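Local coordinates for gene 2 protein (Enterobacteria phage Sf6, PDB 5C12) that forms the nuclease domain of the large terminase subunit, which binds magnesium and probably cuts phage DNA by a two-metal-ion mechanism during packaging, at residues 162-174 / 221-235. The protein carries 1 engineered substitution. Sequence-based numbering, arbitrary orientation.
Sequences GDVFRNKRAQFYY and IQRKFNNNGKLELMT
The start of helix 168-189 in this RNase H-like nuclease domain is clasped by loop 221-235, which doubles back through a type I turn at 226-229 and is joined to the residues just before the helix by a single beta bridge between Phe165 and Leu231. Leu231 N donates to Val164 O, and Arg166 N returns a bond of 2.9 Å to Leu231 O. That same carbonyl oxygen rests against Ala170 CB. With CG set beside its own backbone N (chi1 -68°), Leu231 sends CD1 into the angle between Val164 CG1, the Phe165 ring and the Tyr174 ring. The methyl sits squarely over one Tyr174 face, 3.9 Å from the ring centroid.

Further along, Leu233 CD1 presses on Tyr173 CB at 3.4 Å while its CD2 meets Tyr174 CE2. Ile221 CG2 stands over a face of the Tyr173 ring, only 4° off the normal, and Ile221 CD1 leans on Tyr173 CZ and OH. The extended side chain of Arg169 reaches across to the Met234 carbonyl; NH2 donates to Met234 O at 3.1 Å with the acceptor near the guanidinium plane, backed by a weak bond from NE.

On the outer side, Arg166 runs alongside Glu232, their flat groups 73° apart. Arg166 NH1 makes a salt bridge with the Glu232 carboxylate, OE2 at 3.1 Å, though its hydrogen bonds to both oxygens are weak; OE1 lies at the guanidinium edge, in plane. Asn226 ND2 holds Glu232 OE1 at 2.8 Å, while Asn226 OD1 takes Asn228 N and Lys230 N from opposite faces, tying the Asx turn to the carboxylate. A water links Asn167 OD1, the N-cap that also accepts from Ala170 N, to Leu233 N.

Tyr173 OH is hydrogen-bonded to OD1 of Asp252, a magnesium ligand on helix 249-256, whose Ala251 and Met255 also touch Tyr173. The loop thus bridges helices 161-164 and 168-189 beside the metal site and then leads into helix 236-243.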
loop_
_atom_site.group_PDB
_atom_site.type_symbol
_atom_site.label_atom_id
_atom_site.label_comp_id
_atom_site.label_asym_id
_atom_site.label_seq_id
_atom_site.Cartn_x
_atom_site.Cartn_y
_atom_site.Cartn_z
ATOM N N GLY A 162 -8.503 3.882 -17.087
ATOM C CA GLY A 162 -7.600 3.099 -17.912
ATOM C C GLY A 162 -6.765 3.932 -18.870
ATOM O O GLY A 162 -5.703 3.479 -19.317
ATOM N N ASP A 163 -7.241 5.122 -19.216
ATOM C CA ASP A 163 -6.452 6.041 -20.038
ATOM C C ASP A 163 -5.319 6.655 -19.210
ATOM O O ASP A 163 -4.305 7.045 -19.766
ATOM C CB ASP A 163 -7.299 7.186 -20.564
ATOM C CG ASP A 163 -8.290 6.761 -21.617
ATOM O OD1 ASP A 163 -7.870 6.306 -22.704
ATOM O OD2 ASP A 163 -9.501 6.951 -21.378
ATOM N N VAL A 164 -5.517 6.773 -17.907
ATOM C CA VAL A 164 -4.596 7.502 -17.044
ATOM C C VAL A 164 -3.512 6.594 -16.453
ATOM O O VAL A 164 -2.332 6.950 -16.451
ATOM C CB VAL A 164 -5.362 8.213 -15.913
ATOM C CG1 VAL A 164 -4.373 8.824 -14.902
ATOM C CG2 VAL A 164 -6.273 9.280 -16.498
ATOM N N PHE A 165 -3.903 5.417 -15.970
ATOM C CA PHE A 165 -2.974 4.499 -15.305
ATOM C C PHE A 165 -2.709 3.279 -16.166
ATOM O O PHE A 165 -3.637 2.703 -16.728
ATOM C CB PHE A 165 -3.554 4.000 -13.993
ATOM C CG PHE A 165 -3.869 5.091 -13.024
ATOM C CD1 PHE A 165 -2.852 5.819 -12.417
ATOM C CD2 PHE A 165 -5.185 5.398 -12.721
ATOM C CE1 PHE A 165 -3.152 6.823 -11.536
ATOM C CE2 PHE A 165 -5.482 6.394 -11.817
ATOM C CZ PHE A 165 -4.469 7.113 -11.235
ATOM N N ARG A 166 -1.452 2.884 -16.288
ATOM C CA ARG A 166 -1.172 1.670 -17.045
ATOM C C ARG A 166 -1.785 0.452 -16.375
ATOM O O ARG A 166 -2.412 -0.386 -17.030
ATOM C CB ARG A 166 0.328 1.436 -17.257
ATOM C CG ARG A 166 0.573 0.085 -17.949
ATOM C CD ARG A 166 1.971 -0.134 -18.442
ATOM N NE ARG A 166 2.008 -1.323 -19.300
ATOM C CZ ARG A 166 3.041 -1.693 -20.047
ATOM N NH1 ARG A 166 4.156 -0.979 -20.067
ATOM N NH2 ARG A 166 2.955 -2.789 -20.790
ATOM N N ASN A 167 -1.615 0.352 -15.069
ATOM C CA ASN A 167 -1.931 -0.881 -14.361
ATOM C C ASN A 167 -2.250 -0.611 -12.905
ATOM O O ASN A 167 -2.222 0.537 -12.463
ATOM C CB ASN A 167 -0.781 -1.896 -14.512
ATOM C CG ASN A 167 0.574 -1.326 -14.123
ATOM O OD1 ASN A 167 0.685 -0.441 -13.250
ATOM N ND2 ASN A 167 1.620 -1.845 -14.753
ATOM N N LYS A 168 -2.615 -1.662 -12.170
ATOM C CA LYS A 168 -3.006 -1.507 -10.779
ATOM C C LYS A 168 -1.882 -0.989 -9.892
ATOM O O LYS A 168 -2.133 -0.218 -8.962
ATOM C CB LYS A 168 -3.538 -2.839 -10.212
ATOM C CG LYS A 168 -4.930 -3.173 -10.699
ATOM C CD LYS A 168 -5.442 -4.481 -10.086
ATOM C CE LYS A 168 -6.905 -4.706 -10.403
ATOM N NZ LYS A 168 -7.093 -5.108 -11.807
ATOM N N ARG A 169 -0.646 -1.387 -10.165
ATOM C CA ARG A 169 0.481 -0.910 -9.374
ATOM C C ARG A 169 0.501 0.629 -9.442
ATOM O O ARG A 169 0.647 1.312 -8.428
ATOM C CB ARG A 169 1.803 -1.487 -9.901
ATOM C CG ARG A 169 3.066 -0.925 -9.245
ATOM C CD ARG A 169 4.307 -1.696 -9.758
ATOM N NE ARG A 169 5.584 -1.159 -9.264
ATOM C CZ ARG A 169 6.096 -1.419 -8.065
ATOM N NH1 ARG A 169 5.451 -2.198 -7.199
ATOM N NH2 ARG A 169 7.266 -0.891 -7.725
ATOM N N ALA A 170 0.369 1.190 -10.633
ATOM C CA ALA A 170 0.355 2.639 -10.766
ATOM C C ALA A 170 -0.895 3.239 -10.155
ATOM O O ALA A 170 -0.830 4.247 -9.452
ATOM C CB ALA A 170 0.483 3.049 -12.220
ATOM N N GLN A 171 -2.040 2.644 -10.428
ATOM C CA GLN A 171 -3.298 3.156 -9.902
ATOM C C GLN A 171 -3.273 3.287 -8.383
ATOM O O GLN A 171 -3.635 4.326 -7.829
ATOM C CB GLN A 171 -4.434 2.234 -10.317
ATOM C CG GLN A 171 -5.796 2.591 -9.765
ATOM C CD GLN A 171 -6.837 1.632 -10.257
ATOM O OE1 GLN A 171 -6.558 0.450 -10.461
ATOM N NE2 GLN A 171 -8.036 2.134 -10.468
ATOM N N PHE A 172 -2.836 2.243 -7.701
ATOM C CA PHE A 172 -2.907 2.280 -6.244
ATOM C C PHE A 172 -1.762 3.019 -5.600
ATOM O O PHE A 172 -1.969 3.606 -4.534
ATOM C CB PHE A 172 -3.207 0.895 -5.676
ATOM C CG PHE A 172 -4.585 0.461 -6.033
ATOM C CD1 PHE A 172 -5.670 1.090 -5.447
ATOM C CD2 PHE A 172 -4.813 -0.451 -7.045
ATOM C CE1 PHE A 172 -6.949 0.764 -5.796
ATOM C CE2 PHE A 172 -6.107 -0.786 -7.409
ATOM C CZ PHE A 172 -7.172 -0.170 -6.790
ATOM N N TYR A 173 -0.580 3.072 -6.220
ATOM C CA TYR A 173 0.462 3.956 -5.696
ATOM C C TYR A 173 0.027 5.419 -5.833
ATOM O O TYR A 173 0.300 6.233 -4.949
ATOM C CB TYR A 173 1.824 3.734 -6.361
ATOM C CG TYR A 173 2.781 2.911 -5.531
ATOM C CD1 TYR A 173 3.173 3.357 -4.277
ATOM C CD2 TYR A 173 3.288 1.681 -5.973
ATOM C CE1 TYR A 173 4.013 2.649 -3.518
ATOM C CE2 TYR A 173 4.149 0.945 -5.195
ATOM C CZ TYR A 173 4.510 1.441 -3.949
ATOM O OH TYR A 173 5.344 0.733 -3.139
ATOM N N TYR A 174 -0.670 5.770 -6.911
ATOM C CA TYR A 174 -1.166 7.141 -7.045
ATOM C C TYR A 174 -2.365 7.408 -6.123
ATOM O O TYR A 174 -2.573 8.546 -5.718
ATOM C CB TYR A 174 -1.490 7.480 -8.506
ATOM C CG TYR A 174 -0.278 7.986 -9.242
ATOM C CD1 TYR A 174 0.114 9.317 -9.121
ATOM C CD2 TYR A 174 0.520 7.135 -10.009
ATOM C CE1 TYR A 174 1.243 9.781 -9.771
ATOM C CE2 TYR A 174 1.646 7.604 -10.659
ATOM C CZ TYR A 174 2.006 8.926 -10.535
ATOM O OH TYR A 174 3.131 9.391 -11.186
ATOM N N ILE A 221 9.853 5.395 -4.745
ATOM C CA ILE A 221 8.922 4.936 -5.785
ATOM C C ILE A 221 8.920 5.981 -6.905
ATOM O O ILE A 221 8.742 7.179 -6.655
ATOM C CB ILE A 221 7.513 4.706 -5.242
ATOM C CG1 ILE A 221 7.520 3.691 -4.095
ATOM C CG2 ILE A 221 6.579 4.243 -6.360
ATOM C CD1 ILE A 221 8.064 2.322 -4.473
ATOM N N GLN A 222 9.152 5.536 -8.133
ATOM C CA GLN A 222 9.388 6.471 -9.231
ATOM C C GLN A 222 8.568 6.160 -10.473
ATOM O O GLN A 222 8.358 5.004 -10.827
ATOM C CB GLN A 222 10.865 6.469 -9.635
ATOM C CG GLN A 222 11.781 7.125 -8.644
ATOM C CD GLN A 222 13.224 6.963 -9.024
ATOM O OE1 GLN A 222 14.073 6.725 -8.168
ATOM N NE2 GLN A 222 13.522 7.098 -10.319
ATOM N N ARG A 223 8.155 7.222 -11.143
ATOM C CA ARG A 223 7.525 7.115 -12.445
ATOM C C ARG A 223 8.552 6.693 -13.494
ATOM O O ARG A 223 9.752 6.950 -13.342
ATOM C CB ARG A 223 6.907 8.473 -12.781
ATOM C CG ARG A 223 5.993 8.507 -13.974
ATOM C CD ARG A 223 5.365 9.894 -14.128
ATOM N NE ARG A 223 4.826 10.077 -15.468
ATOM C CZ ARG A 223 4.419 11.239 -15.968
ATOM N NH1 ARG A 223 4.485 12.344 -15.236
ATOM N NH2 ARG A 223 3.945 11.290 -17.204
ATOM N N LYS A 224 8.100 6.033 -14.557
ATOM C CA LYS A 224 8.979 5.745 -15.689
ATOM C C LYS A 224 8.269 6.131 -16.975
ATOM O O LYS A 224 7.037 6.172 -17.007
ATOM C CB LYS A 224 9.364 4.264 -15.744
ATOM C CG LYS A 224 8.238 3.373 -16.198
ATOM C CD LYS A 224 8.605 1.898 -16.240
ATOM C CE LYS A 224 9.552 1.599 -17.365
ATOM N NZ LYS A 224 9.686 0.136 -17.547
ATOM N N PHE A 225 9.055 6.368 -18.018
ATOM C CA PHE A 225 8.554 6.706 -19.348
ATOM C C PHE A 225 7.575 5.654 -19.830
ATOM O O PHE A 225 7.832 4.455 -19.712
ATOM C CB PHE A 225 9.703 6.764 -20.363
ATOM C CG PHE A 225 10.734 7.813 -20.078
ATOM C CD1 PHE A 225 10.373 9.052 -19.565
ATOM C CD2 PHE A 225 12.079 7.563 -20.340
ATOM C CE1 PHE A 225 11.337 10.020 -19.310
ATOM C CE2 PHE A 225 13.044 8.524 -20.090
ATOM C CZ PHE A 225 12.673 9.755 -19.572
ATOM N N ASN A 226 6.468 6.113 -20.410
ATOM C CA ASN A 226 5.470 5.219 -20.970
ATOM C C ASN A 226 5.068 5.615 -22.404
ATOM O O ASN A 226 4.669 6.747 -22.643
ATOM C CB ASN A 226 4.244 5.219 -20.069
ATOM C CG ASN A 226 3.149 4.347 -20.600
ATOM O OD1 ASN A 226 2.354 4.772 -21.441
ATOM N ND2 ASN A 226 3.107 3.112 -20.135
ATOM N N ASN A 227 5.162 4.685 -23.351
ATOM C CA ASN A 227 4.969 5.030 -24.754
ATOM C C ASN A 227 3.506 5.214 -25.183
ATOM O O ASN A 227 3.228 5.521 -26.343
ATOM C CB ASN A 227 5.668 4.011 -25.666
ATOM C CG ASN A 227 5.129 2.597 -25.511
ATOM O OD1 ASN A 227 4.093 2.366 -24.887
ATOM N ND2 ASN A 227 5.831 1.637 -26.110
ATOM N N ASN A 228 2.573 5.061 -24.245
ATOM C CA ASN A 228 1.174 5.343 -24.525
ATOM C C ASN A 228 0.633 6.491 -23.687
ATOM O O ASN A 228 -0.566 6.706 -23.621
ATOM C CB ASN A 228 0.332 4.107 -24.288
ATOM C CG ASN A 228 0.702 3.004 -25.227
ATOM O OD1 ASN A 228 0.733 3.199 -26.437
ATOM N ND2 ASN A 228 1.039 1.836 -24.666
ATOM N N GLY A 229 1.541 7.221 -23.051
ATOM C CA GLY A 229 1.146 8.388 -22.285
ATOM C C GLY A 229 0.443 8.096 -20.983
ATOM O O GLY A 229 -0.263 8.956 -20.439
ATOM N N LYS A 230 0.611 6.887 -20.460
ATOM C CA LYS A 230 -0.039 6.505 -19.223
ATOM C C LYS A 230 0.942 6.617 -18.065
ATOM O O LYS A 230 2.159 6.606 -18.271
ATOM C CB LYS A 230 -0.546 5.072 -19.306
ATOM C CG LYS A 230 -1.616 4.840 -20.366
ATOM C CD LYS A 230 -2.074 3.378 -20.278
ATOM C CE LYS A 230 -2.938 2.974 -21.419
ATOM N NZ LYS A 230 -3.125 1.491 -21.422
ATOM N N LEU A 231 0.406 6.741 -16.859
ATOM C CA LEU A 231 1.238 6.740 -15.663
ATOM C C LEU A 231 1.677 5.306 -15.412
ATOM O O LEU A 231 0.860 4.385 -15.360
ATOM C CB LEU A 231 0.481 7.308 -14.462
ATOM C CG LEU A 231 0.166 8.806 -14.556
ATOM C CD1 LEU A 231 -0.731 9.215 -13.398
ATOM C CD2 LEU A 231 1.417 9.655 -14.626
ATOM N N GLU A 232 2.976 5.122 -15.241
ATOM C CA GLU A 232 3.542 3.818 -14.991
ATOM C C GLU A 232 4.738 4.019 -14.061
ATOM O O GLU A 232 5.426 5.035 -14.152
ATOM C CB GLU A 232 3.983 3.159 -16.299
ATOM C CG GLU A 232 4.437 1.722 -16.134
ATOM C CD GLU A 232 4.912 1.074 -17.430
ATOM O OE1 GLU A 232 4.902 1.724 -18.503
ATOM O OE2 GLU A 232 5.335 -0.101 -17.352
ATOM N N LEU A 233 4.962 3.066 -13.169
ATOM C CA LEU A 233 6.056 3.145 -12.200
ATOM C C LEU A 233 7.172 2.165 -12.529
ATOM O O LEU A 233 6.952 1.166 -13.203
ATOM C CB LEU A 233 5.524 2.858 -10.807
ATOM C CG LEU A 233 4.433 3.837 -10.388
ATOM C CD1 LEU A 233 3.876 3.410 -9.045
ATOM C CD2 LEU A 233 4.934 5.268 -10.351
ATOM N N MET A 234 8.378 2.459 -12.067
ATOM C CA MET A 234 9.462 1.503 -12.171
ATOM C C MET A 234 9.100 0.277 -11.356
ATOM O O MET A 234 8.509 0.374 -10.274
ATOM C CB MET A 234 10.763 2.086 -11.619
ATOM C CG MET A 234 11.368 3.202 -12.430
ATOM S SD MET A 234 12.968 3.708 -11.760
ATOM C CE MET A 234 13.830 2.152 -11.655
ATOM N N THR A 235 9.457 -0.889 -11.879
ATOM C CA THR A 235 9.291 -2.129 -11.143
ATOM C C THR A 235 10.427 -2.259 -10.132
ATOM O O THR A 235 11.451 -1.565 -10.237
ATOM C CB THR A 235 9.395 -3.333 -12.081
ATOM O OG1 THR A 235 10.688 -3.340 -12.697
ATOM C CG2 THR A 235 8.321 -3.268 -13.158
HETATM O O HOH W 1 -4.496 1.048 -18.887
HETATM O O HOH W 2 -3.299 9.578 -20.250
HETATM O O HOH W 3 3.267 0.740 -12.752
#